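Local atomic coordinates of neurotoxin (Clostridium botulinum, PDB entry 2QN0), a protein that acts as the zinc-dependent protease light chain of botulinum neurotoxin C1, which probably cleaves the neuronal SNARE proteins syntaxin and SNAP-25. Residues D167-S171 / E230-A234; S155-P161 / L189-S195; Y271-P276 / T355-F361. One frame throughout, in Å; residues are numbered along the deposited sequence.

Contact 1: residues D167-S171 / E230-A234; sequences DPETS and ELNHA. With ZN (zinc ion), chain B.
T170 and E230 face each other where strand 169-171 runs almost parallel to the helical segment 230-234, their axes 8.2 Å apart at the closest and inclined by 9°. The pairing illustrates how an edge strand can steady a carboxylate beside a metal. T170 OG1 donates to E230 OE1 at 2.6 Å; the acceptor uses its anti lone pair, turned away from the other carboxylate oxygen. T170 OG1 sits beside its own backbone N (chi1 -62°) and E230 bends at chi2 (-50°); the two side chains slide past each other in opposite directions. A water makes a second link: it accepts from T170 N at 2.9 Å and donates to E230 OE1 at 3.1 Å. The side chains of P168 and E230 cross at about a right angle, with P168 CB and CG near OE2. Further along the helix, T170 CB rests on H233 CB at 3.8 Å, an apolar touch at the root of the histidine side chain.

The other carboxylate oxygen faces the metal. E230 OE2 accepts from a second water at 2.6 Å, and that water binds zinc at 2.1 Å. H233 NE2 is also a zinc ligand, at 2.1 Å; H229 and E269 complete the protein ligands. E230 and H233 belong to the HExxH signature of zinc peptidases, in which the glutamate generally activates the metal-bound water. OE1 is therefore tied to the strand by a hydroxyl and a water, while OE2 is given over to the zinc-bound water. This division of labour implies that T170, which stands behind E230, probably helps to fix the rotation of its carboxylate and so to aim OE2 at the zinc-bound water.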
# COMPACT_ATOMS: atom_id res chain seq x y z
N ASP A 167 2.53 12.36 3.17
CA ASP A 167 1.17 11.86 3.37
C ASP A 167 0.94 10.68 2.42
O ASP A 167 0.21 10.79 1.44
CB ASP A 167 0.14 12.96 3.11
CG ASP A 167 -1.28 12.52 3.44
OD1 ASP A 167 -1.44 11.63 4.30
OD2 ASP A 167 -2.23 13.07 2.85
N PRO A 168 1.60 9.54 2.69
CA PRO A 168 1.45 8.35 1.85
C PRO A 168 -0.03 8.02 1.70
O PRO A 168 -0.81 8.18 2.64
CB PRO A 168 2.24 7.28 2.60
CG PRO A 168 2.20 7.75 4.02
CD PRO A 168 2.39 9.23 3.89
N GLU A 169 -0.42 7.54 0.52
CA GLU A 169 -1.82 7.26 0.26
C GLU A 169 -2.05 6.09 -0.70
O GLU A 169 -1.35 5.95 -1.70
CB GLU A 169 -2.46 8.54 -0.30
CG GLU A 169 -3.81 8.40 -0.95
CD GLU A 169 -4.43 9.76 -1.24
OE1 GLU A 169 -3.67 10.74 -1.40
OE2 GLU A 169 -5.67 9.85 -1.31
N THR A 170 -3.02 5.24 -0.36
CA THR A 170 -3.36 4.08 -1.19
C THR A 170 -4.80 4.29 -1.67
O THR A 170 -5.67 4.62 -0.87
CB THR A 170 -3.31 2.78 -0.38
OG1 THR A 170 -1.97 2.57 0.10
CG2 THR A 170 -3.73 1.59 -1.25
N SER A 171 -5.04 4.07 -2.95
CA SER A 171 -6.38 4.27 -3.50
C SER A 171 -6.75 3.27 -4.58
O SER A 171 -5.88 2.64 -5.18
CB SER A 171 -6.49 5.67 -4.12
OG SER A 171 -5.92 6.67 -3.30
N GLU A 230 0.82 0.78 4.18
CA GLU A 230 0.05 0.97 2.95
C GLU A 230 -0.26 -0.37 2.29
O GLU A 230 -1.31 -0.53 1.67
CB GLU A 230 0.81 1.88 1.96
CG GLU A 230 1.02 3.32 2.43
CD GLU A 230 -0.25 4.00 2.94
OE1 GLU A 230 -1.31 3.88 2.28
OE2 GLU A 230 -0.18 4.67 3.99
N LEU A 231 0.65 -1.34 2.41
CA LEU A 231 0.40 -2.65 1.83
C LEU A 231 -0.82 -3.29 2.51
O LEU A 231 -1.51 -4.12 1.92
CB LEU A 231 1.63 -3.57 1.97
CG LEU A 231 2.86 -3.14 1.16
CD1 LEU A 231 3.99 -4.15 1.38
CD2 LEU A 231 2.51 -3.08 -0.33
N ASN A 232 -1.09 -2.89 3.75
CA ASN A 232 -2.26 -3.42 4.45
C ASN A 232 -3.52 -2.87 3.80
O ASN A 232 -4.51 -3.59 3.66
CB ASN A 232 -2.23 -3.05 5.94
CG ASN A 232 -1.13 -3.79 6.68
OD1 ASN A 232 -0.65 -4.82 6.22
ND2 ASN A 232 -0.75 -3.27 7.84
N HIS A 233 -3.51 -1.60 3.41
CA HIS A 233 -4.67 -1.03 2.73
C HIS A 233 -4.85 -1.80 1.42
O HIS A 233 -5.97 -2.12 1.03
CB HIS A 233 -4.46 0.45 2.41
CG HIS A 233 -4.56 1.34 3.61
ND1 HIS A 233 -5.65 1.34 4.45
CD2 HIS A 233 -3.71 2.28 4.10
CE1 HIS A 233 -5.48 2.24 5.40
NE2 HIS A 233 -4.31 2.82 5.21
N ALA A 234 -3.73 -2.11 0.76
CA ALA A 234 -3.78 -2.85 -0.50
C ALA A 234 -4.36 -4.25 -0.30
O ALA A 234 -5.07 -4.77 -1.16
CB ALA A 234 -2.38 -2.95 -1.12
ZN ZN B . -3.29 4.23 6.34
O HOH W 1 -4.01 5.34 2.38
O HOH W 2 -2.33 5.58 5.08

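Contact 2: residues S155-P161 / L189-S195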
# COMPACT_ATOMS: atom_id res chain seq x y z
N SER A 155 -1.83 -5.85 -9.64
CA SER A 155 -2.73 -5.92 -8.50
C SER A 155 -2.41 -4.71 -7.63
O SER A 155 -3.28 -4.13 -6.98
CB SER A 155 -2.51 -7.20 -7.69
OG SER A 155 -3.06 -8.32 -8.37
N VAL A 156 -1.13 -4.32 -7.66
CA VAL A 156 -0.66 -3.17 -6.90
C VAL A 156 0.39 -2.41 -7.70
O VAL A 156 1.31 -3.01 -8.26
CB VAL A 156 0.00 -3.60 -5.56
CG1 VAL A 156 0.52 -2.36 -4.82
CG2 VAL A 156 -0.99 -4.37 -4.70
N ILE A 157 0.24 -1.09 -7.76
CA ILE A 157 1.23 -0.25 -8.43
C ILE A 157 1.73 0.74 -7.39
O ILE A 157 0.95 1.50 -6.82
CB ILE A 157 0.63 0.57 -9.59
CG1 ILE A 157 0.10 -0.36 -10.68
CG2 ILE A 157 1.71 1.49 -10.17
CD1 ILE A 157 -0.52 0.38 -11.86
N ILE A 158 3.03 0.70 -7.11
CA ILE A 158 3.61 1.63 -6.16
C ILE A 158 4.17 2.80 -6.96
O ILE A 158 4.89 2.59 -7.94
CB ILE A 158 4.76 0.97 -5.37
CG1 ILE A 158 4.19 -0.15 -4.50
CG2 ILE A 158 5.48 2.02 -4.52
CD1 ILE A 158 5.22 -0.99 -3.83
N THR A 159 3.82 4.02 -6.57
CA THR A 159 4.32 5.21 -7.26
C THR A 159 4.96 6.13 -6.24
O THR A 159 4.90 5.87 -5.03
CB THR A 159 3.19 6.03 -7.93
OG1 THR A 159 2.45 6.74 -6.93
CG2 THR A 159 2.25 5.13 -8.71
N GLY A 160 5.57 7.20 -6.74
CA GLY A 160 6.17 8.18 -5.85
C GLY A 160 5.03 8.96 -5.22
O GLY A 160 3.87 8.76 -5.59
N PRO A 161 5.33 9.87 -4.29
CA PRO A 161 4.32 10.68 -3.60
C PRO A 161 3.46 11.57 -4.49
O PRO A 161 3.81 11.89 -5.63
CB PRO A 161 5.16 11.53 -2.64
CG PRO A 161 6.41 10.74 -2.45
CD PRO A 161 6.68 10.22 -3.83
N LEU A 189 -7.62 -3.02 -8.38
CA LEU A 189 -6.23 -2.59 -8.45
C LEU A 189 -6.01 -1.43 -7.48
O LEU A 189 -6.84 -0.52 -7.39
CB LEU A 189 -5.89 -2.15 -9.88
CG LEU A 189 -4.50 -1.56 -10.15
CD1 LEU A 189 -4.15 -1.76 -11.61
CD2 LEU A 189 -4.49 -0.07 -9.79
N SER A 190 -4.89 -1.46 -6.76
CA SER A 190 -4.55 -0.39 -5.82
C SER A 190 -3.31 0.35 -6.29
O SER A 190 -2.40 -0.25 -6.85
CB SER A 190 -4.24 -0.96 -4.43
OG SER A 190 -5.38 -1.48 -3.77
N ILE A 191 -3.28 1.66 -6.07
CA ILE A 191 -2.11 2.46 -6.38
C ILE A 191 -1.67 3.04 -5.05
O ILE A 191 -2.46 3.67 -4.34
CB ILE A 191 -2.41 3.61 -7.37
CG1 ILE A 191 -2.65 3.04 -8.77
CG2 ILE A 191 -1.23 4.59 -7.39
CD1 ILE A 191 -2.88 4.09 -9.84
N ILE A 192 -0.42 2.79 -4.69
CA ILE A 192 0.16 3.28 -3.45
C ILE A 192 1.16 4.38 -3.80
O ILE A 192 2.14 4.12 -4.50
CB ILE A 192 0.92 2.16 -2.69
CG1 ILE A 192 -0.06 1.08 -2.23
CG2 ILE A 192 1.68 2.75 -1.50
CD1 ILE A 192 0.62 -0.12 -1.57
N SER A 193 0.91 5.60 -3.34
CA SER A 193 1.81 6.74 -3.61
C SER A 193 2.56 6.99 -2.31
O SER A 193 1.95 7.31 -1.28
CB SER A 193 1.00 7.96 -4.04
OG SER A 193 0.25 7.65 -5.20
N ILE A 194 3.88 6.90 -2.36
CA ILE A 194 4.66 7.00 -1.14
C ILE A 194 6.16 7.22 -1.37
O ILE A 194 6.67 7.02 -2.47
CB ILE A 194 4.50 5.66 -0.39
CG1 ILE A 194 5.17 5.68 0.97
CG2 ILE A 194 5.09 4.54 -1.25
CD1 ILE A 194 4.96 4.38 1.75
N SER A 195 6.84 7.64 -0.30
CA SER A 195 8.29 7.78 -0.30
C SER A 195 8.69 7.43 1.12
O SER A 195 8.75 8.30 1.99
CB SER A 195 8.74 9.20 -0.63
OG SER A 195 10.16 9.22 -0.67
O HOH W 3 -4.73 -3.94 -3.94
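Two neighbouring parallel strands, 156-159 and 190-193, form this buried piece of the central mixed sheet, with V156, I157, I158 and T159 paired to S190, I191, I192 and S193 in turn. The parallel pattern is plain in the backbone: I157 N donates to S190 O (2.9 Å), I192 N to I157 O (2.8 Å) and T159 N to I192 O (2.7 Å), so I157 uses both its N and O, bonding to S190 and I192 on either side of its partner I191. Bonds from S190 N to S155 O and from I194 N to T159 O extend the pairing at the two ends.

V156, I158, S190 and I192 share one face, where V156 CG1 meets I192 CD1 at 3.9 Å; near the end I158 and I194 lie side by side through their CG2 methyls. On the other face T159 CG2 touches I191 CG2 at 3.8 Å. T159 OG1 stands between its backbone N and carbonyl carbon (chi1 74°), a position from which it donates to a lone pair of G160 O, in the carbonyl plane, at 2.8 Å; S193 OG lies 2.9 Å from T159 OG1. Beyond the strands P161 CG presses tightly on S195 CB.

Strand 43-46 flanks 156-159, and antiparallel strand 169-171 flanks 190-193. Helix 223-238 packs on the V156 and I192 face, with A234, E230 and L231 against it, and N237 binds S190 OG.

Contact 3: residues Y271-P276 / T355-F361; sequences YAFGGP and TQIFTEF
The F361 ring carries G275 CA and P276 CD over one face, both as CH-pi contacts, G275 CA lying 3.9 Å from the ring centroid. This is a junction in which the end of helix 267-273 meets the start of helix 360-366, N-capped by T359. One face of Y271 receives T355 CB, 4.0 Å from that ring's centroid. F273 is met at its edge by E360, whose OE2 approaches F273 CE1 at 3.3 Å with carboxylate and ring planes 83° apart; F273 CE2 also meets F361 CD1 obliquely.

The helix ends join directly. E360 N donates to A272 O (3.0 Å) and F361 N to F273 O (2.8 Å), so carbonyls of one helix end are used by the first N-H groups of the next. G274, which has no side chain, turns the chain out of the helix with positive phi and brings its CA close to T359 CB (3.7 Å). E360, extended with CG anti to the backbone N (chi1 -176°), is hydrogen-bonded through OE1 to H229 ND1, probably helping to orient this zinc ligand, while its OE2 takes a salt bridge from R372 and a hydrogen bond from N371. One water accepts from G275 N, donates to Q356 O and lies 2.7 Å from T359 OG1.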
# COMPACT_ATOMS: atom_id res chain seq x y z
N TYR A 271 -7.76 -0.41 11.15
CA TYR A 271 -7.43 -1.78 10.80
C TYR A 271 -6.01 -1.90 10.24
O TYR A 271 -5.30 -2.85 10.55
CB TYR A 271 -8.43 -2.36 9.81
CG TYR A 271 -9.66 -2.93 10.48
CD1 TYR A 271 -9.55 -3.76 11.60
CD2 TYR A 271 -10.94 -2.68 9.97
CE1 TYR A 271 -10.68 -4.32 12.20
CE2 TYR A 271 -12.07 -3.23 10.57
CZ TYR A 271 -11.94 -4.05 11.68
OH TYR A 271 -13.06 -4.61 12.25
N ALA A 272 -5.61 -0.94 9.42
CA ALA A 272 -4.26 -0.96 8.84
C ALA A 272 -3.21 -0.88 9.96
O ALA A 272 -2.16 -1.53 9.89
CB ALA A 272 -4.09 0.19 7.86
N PHE A 273 -3.49 -0.09 10.98
CA PHE A 273 -2.57 0.05 12.10
C PHE A 273 -2.67 -1.17 13.02
O PHE A 273 -1.67 -1.79 13.36
CB PHE A 273 -2.85 1.33 12.90
CG PHE A 273 -1.85 1.58 13.99
CD1 PHE A 273 -0.57 2.02 13.69
CD2 PHE A 273 -2.17 1.29 15.32
CE1 PHE A 273 0.39 2.17 14.69
CE2 PHE A 273 -1.22 1.44 16.33
CZ PHE A 273 0.07 1.88 16.01
N GLY A 274 -3.90 -1.50 13.43
CA GLY A 274 -4.10 -2.66 14.27
C GLY A 274 -3.84 -2.46 15.75
O GLY A 274 -3.76 -1.34 16.24
N GLY A 275 -3.70 -3.57 16.47
CA GLY A 275 -3.46 -3.51 17.90
C GLY A 275 -4.71 -3.15 18.68
O GLY A 275 -5.82 -3.26 18.15
N PRO A 276 -4.58 -2.73 19.94
CA PRO A 276 -5.70 -2.35 20.82
C PRO A 276 -6.62 -1.29 20.22
O PRO A 276 -7.80 -1.20 20.59
CB PRO A 276 -4.99 -1.84 22.08
CG PRO A 276 -3.74 -2.65 22.11
CD PRO A 276 -3.30 -2.64 20.66
N THR A 355 -7.44 -8.34 8.83
CA THR A 355 -7.70 -7.16 9.64
C THR A 355 -7.02 -7.08 10.99
O THR A 355 -6.91 -5.99 11.57
CB THR A 355 -9.22 -7.00 9.89
OG1 THR A 355 -9.72 -8.18 10.54
CG2 THR A 355 -9.96 -6.80 8.58
N GLN A 356 -6.55 -8.21 11.52
CA GLN A 356 -5.91 -8.19 12.82
C GLN A 356 -4.51 -8.80 12.92
O GLN A 356 -3.82 -8.56 13.91
CB GLN A 356 -6.85 -8.84 13.85
CG GLN A 356 -8.14 -8.05 14.02
CD GLN A 356 -8.95 -8.48 15.22
OE1 GLN A 356 -8.41 -8.84 16.26
NE2 GLN A 356 -10.27 -8.42 15.08
N ILE A 357 -4.09 -9.56 11.91
CA ILE A 357 -2.76 -10.15 11.93
C ILE A 357 -1.81 -9.36 11.02
O ILE A 357 -0.68 -9.04 11.40
CB ILE A 357 -2.80 -11.62 11.49
CG1 ILE A 357 -3.64 -12.42 12.48
CG2 ILE A 357 -1.38 -12.18 11.41
CD1 ILE A 357 -3.72 -13.91 12.17
N PHE A 358 -2.27 -9.05 9.82
CA PHE A 358 -1.48 -8.26 8.88
C PHE A 358 -1.73 -6.79 9.23
O PHE A 358 -2.50 -6.11 8.56
CB PHE A 358 -1.92 -8.54 7.44
CG PHE A 358 -1.42 -9.86 6.91
CD1 PHE A 358 -0.09 -10.02 6.55
CD2 PHE A 358 -2.28 -10.95 6.80
CE1 PHE A 358 0.38 -11.25 6.07
CE2 PHE A 358 -1.83 -12.18 6.33
CZ PHE A 358 -0.49 -12.33 5.96
N THR A 359 -1.07 -6.33 10.30
CA THR A 359 -1.23 -4.96 10.77
C THR A 359 0.13 -4.34 11.12
O THR A 359 1.07 -5.05 11.47
CB THR A 359 -2.09 -4.89 12.06
OG1 THR A 359 -1.39 -5.54 13.13
CG2 THR A 359 -3.43 -5.60 11.84
N GLU A 360 0.21 -3.02 11.01
CA GLU A 360 1.45 -2.29 11.32
C GLU A 360 1.92 -2.62 12.74
O GLU A 360 3.10 -2.88 12.98
CB GLU A 360 1.20 -0.79 11.21
CG GLU A 360 2.45 0.06 11.43
CD GLU A 360 2.13 1.54 11.51
OE1 GLU A 360 1.26 2.00 10.74
OE2 GLU A 360 2.75 2.24 12.34
N PHE A 361 0.98 -2.59 13.68
CA PHE A 361 1.24 -2.87 15.09
C PHE A 361 1.91 -4.23 15.27
O PHE A 361 2.86 -4.37 16.05
CB PHE A 361 -0.07 -2.83 15.87
CG PHE A 361 0.11 -2.89 17.36
CD1 PHE A 361 0.39 -1.74 18.09
CD2 PHE A 361 0.00 -4.11 18.03
CE1 PHE A 361 0.57 -1.80 19.47
CE2 PHE A 361 0.18 -4.17 19.41
CZ PHE A 361 0.46 -3.02 20.13
O HOH W 4 -4.79 -4.51 8.44
O HOH W 5 -2.92 -6.27 15.29

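In the fold
The three contacts lead outward from the sheet, through the zinc helix, to a helix junction beyond it. Contacts 1 and 2 have centres about 7 Å apart and touch: strand 169-171, sheet edge in contact 1, is bonded to strand 190-193 of contact 2, and their segments alternate along the chain. Contact 3 comes later in sequence, its centre about 13 Å from contact 1 and 20 Å from contact 2, which it does not touch. N232, on helix 223-238, joins contacts 1 and 3 by a probable hydrogen bond to A272 O. The HExxH helix is thus held between sheet and helix junction, the sheet side touching E230 and H233, the junction side reaching H229 through E360.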